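Local atomic coordinates of ribokinase, putative (Burkholderia thailandensis, PDB entry 3B1R), a protein that probably phosphorylates nucleosides as a magnesium-dependent kinase of the ribokinase (PfkB) family, binding nucleotides such as adenosine monophosphate. Residues I22-G27 with I113-D118; E251-P256 with L290-Q295. All blocks are in the same frame, centred on the assembly; numbering follows the deposited sequence.

Interaction 1 (22-27 with 113-118) joins two parallel strands of the small four-stranded sheet, whereas interaction 2 (251-256 with 290-295) joins the loop before helix 259-272 to the end of helix 277-291, beside a bound AMP whose adenine touches Ile292; interaction 1 meets a different AMP through Ile113. Both are partly buried, each with covered residues at one end and charged, exposed ones at the other. The first relies on regular backbone hydrogen bonds flanked by apolar and threonine side chains; the second, lacking strand pairing, uses one shared carbonyl, a buried lysine and branched aliphatics. Their centres lie about 11 Å apart, and they meet where Thr24 packs on Asp255 and Leu117 on Ile254.

Interaction 1. Residues I22-G27 with I113-D118; sequences IMTFEG and ITTDLD
Met23 and Thr114 form the tight part of this contact. Met23 CG lies anti to the carbonyl carbon (chi1 -57°), and bends at the next two torsions fold the thioether over the neighbouring strand. Met23 CB packs 3.7 Å from Thr114 CG2, and CE lies against the same methyl, though its modelled distance is doubtfully short; a flexible methionine suits such a covered spot beside Ala124 of the second subunit. Thr114 hydrogen-bonds through OG1 to Thr114 OG1 of that subunit. On the other face, Ile22 and Ile113 lie side by side, CG1 of Ile22 4.0 Å from CD1 of Ile113, and Thr24 CG2 meets Thr115 CG2 at 3.7 Å; beta-branched residues suit extended strands and give this face its methyl groups. Backbone hydrogen bonds tie the strands, Met23 N reaching Ile113 O at 2.7 Å. Past the strands the contact loosens toward exposed Glu26. There Leu117 N hydrogen-bonds to Gly27 O, and Asp116 OD2 accepts from Asp118 N (an Asx turn) and Asn120 N, OD1 from Phe29 N. Paired at the centre of the small sheet, strands 18-24 and 109-115 make, as in other ribokinase-family enzymes, the lid over the nucleoside site; Ile113 touches a bound AMP.

Interaction 2. Residues E251-P256 with L290-Q295; sequences ERVIDP and LKIAHQ. With AMP (adenosine monophosphate), chain H.
Ile292 and Val253 cross at a slant, with Val253 CG1 3.7 Å from Ile292 CD1. Because Ile292 CG1 extends anti to the backbone N (chi1 -155°), CD1 also reaches the adenine, 3.5 Å from N7 of AMP. This branched aliphatic suits the pocket wall, and Val253 CG1 and Pro256 CB back it. The Ile292 carbonyl is gripped twice: Ile254 N comes nearly straight on at 2.8 Å, while Asp255 N stands above the carbonyl plane at 3.2 Å. Lys291 curls at its last three torsions, carrying NZ to Asp255 O (2.7 Å) and His294 O; with Gly296 O as a further acceptor, the buried ammonium is surrounded by carbonyls. The side chains of Asp255 and Gln295 slant across each other, carboxylate and amide nearly parallel (3° apart); Gly296 N and Thr257 OG1 hold the carboxylate. On the exposed side, Ile254 CG1 and Glu251 OE2 sit toward the rim of opposite faces of the Arg252 guanidinium, Glu251 offering only a long-range charge attraction. The loop of 251-256 thus lies against the end of helix 277-291, where a type I turn runs from Lys291 to His294; helix 259-272 meets Lys291 and Ile292 through Cys259, and strand 18-24 borders Asp255 and Gln295.

Interaction 1. Residues I22-G27 with I113-D118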
ATOM      1  N   ILE A  22       5.668  -5.908  -5.712  1.00 18.65           N
ATOM      2  CA  ILE A  22       4.605  -5.020  -6.201  1.00 19.51           C
ATOM      3  C   ILE A  22       3.200  -5.585  -6.015  1.00 20.16           C
ATOM      4  O   ILE A  22       2.918  -6.709  -6.406  1.00 20.59           O
ATOM      5  CB  ILE A  22       4.846  -4.640  -7.697  1.00 19.37           C
ATOM      6  CG1 ILE A  22       6.216  -3.960  -7.856  1.00 18.86           C
ATOM      7  CG2 ILE A  22       3.714  -3.759  -8.225  1.00 19.01           C
ATOM      8  CD1 ILE A  22       6.845  -4.088  -9.273  1.00 17.80           C
ATOM      9  N   MET A  23       2.322  -4.777  -5.425  1.00 20.76           N
ATOM     10  CA  MET A  23       0.942  -5.154  -5.197  1.00 21.83           C
ATOM     11  C   MET A  23       0.015  -4.162  -5.901  1.00 21.79           C
ATOM     12  O   MET A  23      -0.259  -3.073  -5.385  1.00 21.11           O
ATOM     13  CB  MET A  23       0.642  -5.210  -3.693  1.00 21.99           C
ATOM     14  CG  MET A  23       1.555  -6.158  -2.888  1.00 25.50           C
ATOM     15  SD  MET A  23       3.208  -5.499  -2.519  1.00 34.60           S
ATOM     16  CE  MET A  23       3.020  -4.902  -0.845  1.00 33.18           C
ATOM     17  N   THR A  24      -0.480  -4.569  -7.070  1.00 22.37           N
ATOM     18  CA  THR A  24      -1.320  -3.736  -7.934  1.00 22.95           C
ATOM     19  C   THR A  24      -2.812  -4.014  -7.768  1.00 23.24           C
ATOM     20  O   THR A  24      -3.304  -5.063  -8.197  1.00 23.63           O
ATOM     21  CB  THR A  24      -0.960  -3.971  -9.419  1.00 22.86           C
ATOM     22  OG1 THR A  24      -1.264  -5.329  -9.776  1.00 25.73           O
ATOM     23  CG2 THR A  24       0.481  -3.772  -9.630  1.00 21.29           C
ATOM     24  N   PHE A  25      -3.528  -3.082  -7.136  1.00 23.45           N
ATOM     25  CA  PHE A  25      -4.990  -3.108  -7.109  1.00 23.49           C
ATOM     26  C   PHE A  25      -5.492  -2.967  -8.539  1.00 23.77           C
ATOM     27  O   PHE A  25      -5.087  -2.036  -9.251  1.00 23.42           O
ATOM     28  CB  PHE A  25      -5.543  -1.968  -6.235  1.00 23.38           C
ATOM     29  CG  PHE A  25      -7.056  -1.910  -6.168  1.00 23.88           C
ATOM     30  CD1 PHE A  25      -7.795  -3.005  -5.726  1.00 23.56           C
ATOM     31  CD2 PHE A  25      -7.736  -0.749  -6.526  1.00 23.79           C
ATOM     32  CE1 PHE A  25      -9.189  -2.949  -5.657  1.00 24.64           C
ATOM     33  CE2 PHE A  25      -9.125  -0.680  -6.455  1.00 24.10           C
ATOM     34  CZ  PHE A  25      -9.857  -1.782  -6.021  1.00 24.04           C
ATOM     35  N   GLU A  26      -6.341  -3.900  -8.971  1.00 24.19           N
ATOM     36  CA  GLU A  26      -6.933  -3.834 -10.313  1.00 24.98           C
ATOM     37  C   GLU A  26      -8.144  -2.939 -10.196  1.00 24.59           C
ATOM     38  O   GLU A  26      -9.255  -3.414 -10.027  1.00 24.93           O
ATOM     39  CB  GLU A  26      -7.353  -5.219 -10.818  1.00 25.63           C
ATOM     40  CG  GLU A  26      -6.371  -6.336 -10.505  1.00 28.11           C
ATOM     41  CD  GLU A  26      -5.410  -6.614 -11.635  1.00 30.93           C
ATOM     42  OE1 GLU A  26      -4.781  -5.656 -12.140  1.00 31.95           O
ATOM     43  OE2 GLU A  26      -5.280  -7.806 -12.011  1.00 32.21           O
ATOM     44  N   GLY A  27      -7.908  -1.634 -10.250  1.00 24.31           N
ATOM     45  CA  GLY A  27      -8.939  -0.627 -10.022  1.00 23.45           C
ATOM     46  C   GLY A  27      -8.271   0.720  -9.839  1.00 22.83           C
ATOM     47  O   GLY A  27      -7.102   0.890 -10.174  1.00 22.51           O
ATOM     48  N   ILE A 113       5.917  -1.917  -2.992  1.00 18.93           N
ATOM     49  CA  ILE A 113       5.093  -0.975  -3.736  1.00 18.97           C
ATOM     50  C   ILE A 113       3.655  -1.456  -3.774  1.00 19.11           C
ATOM     51  O   ILE A 113       3.367  -2.534  -4.290  1.00 18.84           O
ATOM     52  CB  ILE A 113       5.601  -0.776  -5.193  1.00 18.39           C
ATOM     53  CG1 ILE A 113       7.070  -0.323  -5.206  1.00 19.07           C
ATOM     54  CG2 ILE A 113       4.710   0.239  -5.920  1.00 18.99           C
ATOM     55  CD1 ILE A 113       7.810  -0.565  -6.546  1.00 19.37           C
ATOM     56  N   THR A 114       2.751  -0.644  -3.241  1.00 19.51           N
ATOM     57  CA  THR A 114       1.328  -0.925  -3.404  1.00 19.81           C
ATOM     58  C   THR A 114       0.714   0.190  -4.239  1.00 19.78           C
ATOM     59  O   THR A 114       0.938   1.383  -3.984  1.00 19.68           O
ATOM     60  CB  THR A 114       0.615  -1.125  -2.059  1.00 19.94           C
ATOM     61  OG1 THR A 114       0.888  -0.019  -1.204  1.00 22.55           O
ATOM     62  CG2 THR A 114       1.120  -2.354  -1.388  1.00 18.50           C
ATOM     63  N   THR A 115      -0.015  -0.199  -5.270  1.00 19.77           N
ATOM     64  CA  THR A 115      -0.402   0.750  -6.294  1.00 20.33           C
ATOM     65  C   THR A 115      -1.774   0.423  -6.877  1.00 20.10           C
ATOM     66  O   THR A 115      -2.425  -0.539  -6.456  1.00 20.16           O
ATOM     67  CB  THR A 115       0.714   0.839  -7.377  1.00 20.27           C
ATOM     68  OG1 THR A 115       0.323   1.735  -8.430  1.00 23.14           O
ATOM     69  CG2 THR A 115       1.042  -0.533  -7.956  1.00 20.47           C
ATOM     70  N   ASP A 116      -2.237   1.257  -7.803  1.00 19.87           N
ATOM     71  CA  ASP A 116      -3.454   0.971  -8.557  1.00 19.59           C
ATOM     72  C   ASP A 116      -3.199   1.181 -10.057  1.00 19.57           C
ATOM     73  O   ASP A 116      -2.052   1.343 -10.473  1.00 19.78           O
ATOM     74  CB  ASP A 116      -4.618   1.829  -8.055  1.00 19.85           C
ATOM     75  CG  ASP A 116      -4.473   3.304  -8.407  1.00 20.41           C
ATOM     76  OD1 ASP A 116      -5.419   4.054  -8.102  1.00 22.27           O
ATOM     77  OD2 ASP A 116      -3.435   3.723  -8.979  1.00 20.84           O
ATOM     78  N   LEU A 117      -4.265   1.199 -10.851  1.00 19.14           N
ATOM     79  CA  LEU A 117      -4.140   1.358 -12.304  1.00 18.51           C
ATOM     80  C   LEU A 117      -3.957   2.810 -12.734  1.00 18.37           C
ATOM     81  O   LEU A 117      -3.782   3.096 -13.921  1.00 18.16           O
ATOM     82  CB  LEU A 117      -5.313   0.687 -13.029  1.00 17.85           C
ATOM     83  CG  LEU A 117      -5.390  -0.837 -12.809  1.00 16.54           C
ATOM     84  CD1 LEU A 117      -6.646  -1.417 -13.434  1.00 16.25           C
ATOM     85  CD2 LEU A 117      -4.130  -1.538 -13.352  1.00 17.17           C
ATOM     86  N   ASP A 118      -3.995   3.711 -11.757  1.00 18.13           N
ATOM     87  CA  ASP A 118      -3.685   5.127 -11.959  1.00 17.84           C
ATOM     88  C   ASP A 118      -2.237   5.441 -11.628  1.00 17.46           C
ATOM     89  O   ASP A 118      -1.855   6.617 -11.596  1.00 16.92           O
ATOM     90  CB  ASP A 118      -4.571   6.008 -11.070  1.00 17.78           C
ATOM     91  CG  ASP A 118      -5.805   6.495 -11.780  1.00 18.64           C
ATOM     92  OD1 ASP A 118      -6.087   5.987 -12.877  1.00 18.48           O
ATOM     93  OD2 ASP A 118      -6.497   7.377 -11.229  1.00 21.78           O
TER

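Interaction 2. Residues E251-P256 with L290-Q295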
ATOM      1  N   GLU A 251      -2.822  -1.938 -25.017  1.00 26.76           N
ATOM      2  CA  GLU A 251      -3.392  -3.262 -25.347  1.00 27.43           C
ATOM      3  C   GLU A 251      -4.345  -3.691 -24.229  1.00 27.28           C
ATOM      4  O   GLU A 251      -5.456  -4.172 -24.478  1.00 27.85           O
ATOM      5  CB  GLU A 251      -2.260  -4.304 -25.510  1.00 27.86           C
ATOM      6  CG  GLU A 251      -2.709  -5.774 -25.554  1.00 28.34           C
ATOM      7  CD  GLU A 251      -1.563  -6.786 -25.397  1.00 29.65           C
ATOM      8  OE1 GLU A 251      -0.403  -6.377 -25.181  1.00 29.45           O
ATOM      9  OE2 GLU A 251      -1.832  -8.007 -25.484  1.00 30.03           O
ATOM     10  N   ARG A 252      -3.865  -3.522 -22.999  1.00 26.86           N
ATOM     11  CA  ARG A 252      -4.639  -3.660 -21.765  1.00 26.07           C
ATOM     12  C   ARG A 252      -3.825  -2.975 -20.666  1.00 25.39           C
ATOM     13  O   ARG A 252      -2.655  -2.662 -20.880  1.00 25.00           O
ATOM     14  CB  ARG A 252      -4.906  -5.133 -21.432  1.00 26.24           C
ATOM     15  CG  ARG A 252      -3.703  -6.049 -21.506  1.00 26.86           C
ATOM     16  CD  ARG A 252      -4.133  -7.526 -21.531  1.00 28.20           C
ATOM     17  NE  ARG A 252      -3.040  -8.496 -21.350  1.00 29.59           N
ATOM     18  CZ  ARG A 252      -1.733  -8.231 -21.441  1.00 30.78           C
ATOM     19  NH1 ARG A 252      -0.839  -9.197 -21.263  1.00 31.36           N
ATOM     20  NH2 ARG A 252      -1.306  -7.011 -21.718  1.00 32.65           N
ATOM     21  N   VAL A 253      -4.447  -2.729 -19.512  1.00 24.34           N
ATOM     22  CA  VAL A 253      -3.774  -2.108 -18.382  1.00 23.20           C
ATOM     23  C   VAL A 253      -3.660  -3.125 -17.239  1.00 23.30           C
ATOM     24  O   VAL A 253      -4.672  -3.511 -16.633  1.00 22.61           O
ATOM     25  CB  VAL A 253      -4.509  -0.818 -17.930  1.00 23.19           C
ATOM     26  CG1 VAL A 253      -3.767  -0.129 -16.793  1.00 22.38           C
ATOM     27  CG2 VAL A 253      -4.691   0.144 -19.112  1.00 22.90           C
ATOM     28  N   ILE A 254      -2.423  -3.556 -16.977  1.00 22.49           N
ATOM     29  CA  ILE A 254      -2.087  -4.544 -15.942  1.00 22.34           C
ATOM     30  C   ILE A 254      -1.330  -3.942 -14.754  1.00 21.69           C
ATOM     31  O   ILE A 254      -1.680  -4.201 -13.603  1.00 20.99           O
ATOM     32  CB  ILE A 254      -1.232  -5.710 -16.526  1.00 22.53           C
ATOM     33  CG1 ILE A 254      -2.016  -6.478 -17.599  1.00 22.71           C
ATOM     34  CG2 ILE A 254      -0.707  -6.646 -15.420  1.00 23.38           C
ATOM     35  CD1 ILE A 254      -3.156  -7.323 -17.079  1.00 25.33           C
ATOM     36  N   ASP A 255      -0.288  -3.152 -15.035  1.00 20.76           N
ATOM     37  CA  ASP A 255       0.555  -2.591 -13.985  1.00 19.76           C
ATOM     38  C   ASP A 255       1.312  -1.383 -14.517  1.00 19.74           C
ATOM     39  O   ASP A 255       2.111  -1.534 -15.443  1.00 19.06           O
ATOM     40  CB  ASP A 255       1.547  -3.650 -13.479  1.00 19.90           C
ATOM     41  CG  ASP A 255       2.433  -3.141 -12.347  1.00 19.59           C
ATOM     42  OD1 ASP A 255       2.047  -2.183 -11.660  1.00 19.29           O
ATOM     43  OD2 ASP A 255       3.520  -3.713 -12.135  1.00 21.27           O
ATOM     44  N   PRO A 256       1.059  -0.182 -13.948  1.00 19.23           N
ATOM     45  CA  PRO A 256       1.805   0.976 -14.421  1.00 19.36           C
ATOM     46  C   PRO A 256       3.171   1.158 -13.758  1.00 18.88           C
ATOM     47  O   PRO A 256       3.951   1.982 -14.230  1.00 19.24           O
ATOM     48  CB  PRO A 256       0.871   2.163 -14.118  1.00 18.99           C
ATOM     49  CG  PRO A 256      -0.305   1.611 -13.408  1.00 19.07           C
ATOM     50  CD  PRO A 256       0.030   0.211 -12.977  1.00 19.44           C
ATOM     51  N   LEU A 290       3.526   0.026 -23.873  1.00 20.14           N
ATOM     52  CA  LEU A 290       3.952  -1.376 -23.929  1.00 20.00           C
ATOM     53  C   LEU A 290       4.244  -1.967 -22.560  1.00 20.24           C
ATOM     54  O   LEU A 290       3.979  -3.153 -22.332  1.00 19.97           O
ATOM     55  CB  LEU A 290       5.185  -1.557 -24.822  1.00 19.62           C
ATOM     56  CG  LEU A 290       5.037  -1.240 -26.319  1.00 19.62           C
ATOM     57  CD1 LEU A 290       6.383  -1.415 -27.007  1.00 19.70           C
ATOM     58  CD2 LEU A 290       3.971  -2.111 -26.998  1.00 18.82           C
ATOM     59  N   LYS A 291       4.819  -1.168 -21.656  1.00 20.06           N
ATOM     60  CA  LYS A 291       5.116  -1.683 -20.314  1.00 20.47           C
ATOM     61  C   LYS A 291       3.840  -1.987 -19.521  1.00 20.43           C
ATOM     62  O   LYS A 291       3.756  -3.024 -18.856  1.00 20.35           O
ATOM     63  CB  LYS A 291       6.022  -0.736 -19.513  1.00 20.57           C
ATOM     64  CG  LYS A 291       6.630  -1.387 -18.249  1.00 21.15           C
ATOM     65  CD  LYS A 291       6.190  -0.741 -16.945  1.00 21.75           C
ATOM     66  CE  LYS A 291       4.769  -1.048 -16.525  1.00 21.58           C
ATOM     67  NZ  LYS A 291       4.581  -2.450 -15.997  1.00 21.16           N
ATOM     68  N   ILE A 292       2.868  -1.075 -19.596  1.00 20.03           N
ATOM     69  CA  ILE A 292       1.650  -1.134 -18.775  1.00 20.19           C
ATOM     70  C   ILE A 292       0.841  -2.415 -19.010  1.00 20.64           C
ATOM     71  O   ILE A 292      -0.073  -2.729 -18.250  1.00 20.84           O
ATOM     72  CB  ILE A 292       0.754   0.118 -18.993  1.00 19.96           C
ATOM     73  CG1 ILE A 292      -0.133   0.373 -17.775  1.00 18.81           C
ATOM     74  CG2 ILE A 292      -0.090  -0.002 -20.272  1.00 19.38           C
ATOM     75  CD1 ILE A 292      -0.707   1.787 -17.727  1.00 17.75           C
ATOM     76  N   ALA A 293       1.177  -3.138 -20.074  1.00 21.05           N
ATOM     77  CA  ALA A 293       0.482  -4.371 -20.420  1.00 21.45           C
ATOM     78  C   ALA A 293       1.104  -5.584 -19.716  1.00 21.79           C
ATOM     79  O   ALA A 293       0.652  -6.711 -19.904  1.00 21.76           O
ATOM     80  CB  ALA A 293       0.481  -4.568 -21.943  1.00 21.64           C
ATOM     81  N   HIS A 294       2.145  -5.349 -18.917  1.00 22.20           N
ATOM     82  CA  HIS A 294       2.850  -6.428 -18.214  1.00 22.62           C
ATOM     83  C   HIS A 294       3.142  -6.082 -16.753  1.00 22.92           C
ATOM     84  O   HIS A 294       3.327  -4.910 -16.408  1.00 23.02           O
ATOM     85  CB  HIS A 294       4.117  -6.838 -18.980  1.00 22.57           C
ATOM     86  CG  HIS A 294       3.865  -7.114 -20.431  1.00 23.05           C
ATOM     87  ND1 HIS A 294       3.545  -8.369 -20.906  1.00 22.13           N
ATOM     88  CD2 HIS A 294       3.819  -6.283 -21.501  1.00 21.99           C
ATOM     89  CE1 HIS A 294       3.352  -8.305 -22.213  1.00 23.21           C
ATOM     90  NE2 HIS A 294       3.503  -7.049 -22.597  1.00 23.70           N
ATOM     91  N   GLN A 295       3.158  -7.116 -15.909  1.00 23.05           N
ATOM     92  CA  GLN A 295       3.313  -6.999 -14.453  1.00 22.97           C
ATOM     93  C   GLN A 295       4.765  -6.755 -14.022  1.00 23.27           C
ATOM     94  O   GLN A 295       5.641  -7.592 -14.242  1.00 23.73           O
ATOM     95  CB  GLN A 295       2.711  -8.253 -13.762  1.00 23.17           C
ATOM     96  CG  GLN A 295       2.878  -8.347 -12.232  1.00 23.60           C
ATOM     97  CD  GLN A 295       2.245  -7.180 -11.470  1.00 23.85           C
ATOM     98  OE1 GLN A 295       1.158  -6.706 -11.820  1.00 24.15           O
ATOM     99  NE2 GLN A 295       2.925  -6.724 -10.414  1.00 23.09           N
TER
HETATM  100  P   AMP H 502       3.099   7.990 -15.677  1.00 15.76           P
HETATM  101  O1P AMP H 502       4.438   7.804 -15.002  1.00 15.09           O
HETATM  102  O2P AMP H 502       2.009   7.210 -14.992  1.00 15.02           O
HETATM  103  O3P AMP H 502       2.772   9.436 -15.970  1.00 14.61           O
HETATM  104  O5' AMP H 502       3.257   7.264 -17.093  1.00 16.59           O
HETATM  105  C5' AMP H 502       4.357   7.589 -17.913  1.00 17.52           C
HETATM  106  C4' AMP H 502       3.949   7.468 -19.365  1.00 19.43           C
HETATM  107  O4' AMP H 502       3.664   6.091 -19.639  1.00 19.90           O
HETATM  108  C3' AMP H 502       2.706   8.261 -19.768  1.00 17.96           C
HETATM  109  O3' AMP H 502       2.947   9.638 -20.118  1.00 17.10           O
HETATM  110  C2' AMP H 502       2.263   7.435 -20.959  1.00 19.68           C
HETATM  111  O2' AMP H 502       3.058   7.688 -22.132  1.00 20.00           O
HETATM  112  C1' AMP H 502       2.543   6.014 -20.520  1.00 18.94           C
HETATM  113  N9  AMP H 502       1.316   5.595 -19.806  1.00 20.66           N
HETATM  114  C8  AMP H 502       1.069   5.634 -18.479  1.00 19.62           C
HETATM  115  N7  AMP H 502      -0.193   5.191 -18.208  1.00 21.25           N
HETATM  116  C5  AMP H 502      -0.773   4.882 -19.391  1.00 21.82           C
HETATM  117  C6  AMP H 502      -2.082   4.359 -19.844  1.00 21.83           C
HETATM  118  N6  AMP H 502      -3.058   4.082 -18.949  1.00 20.86           N
HETATM  119  N1  AMP H 502      -2.278   4.185 -21.171  1.00 22.14           N
HETATM  120  C2  AMP H 502      -1.322   4.458 -22.081  1.00 23.08           C
HETATM  121  N3  AMP H 502      -0.107   4.928 -21.737  1.00 23.97           N
HETATM  122  C4  AMP H 502       0.222   5.148 -20.436  1.00 22.02           C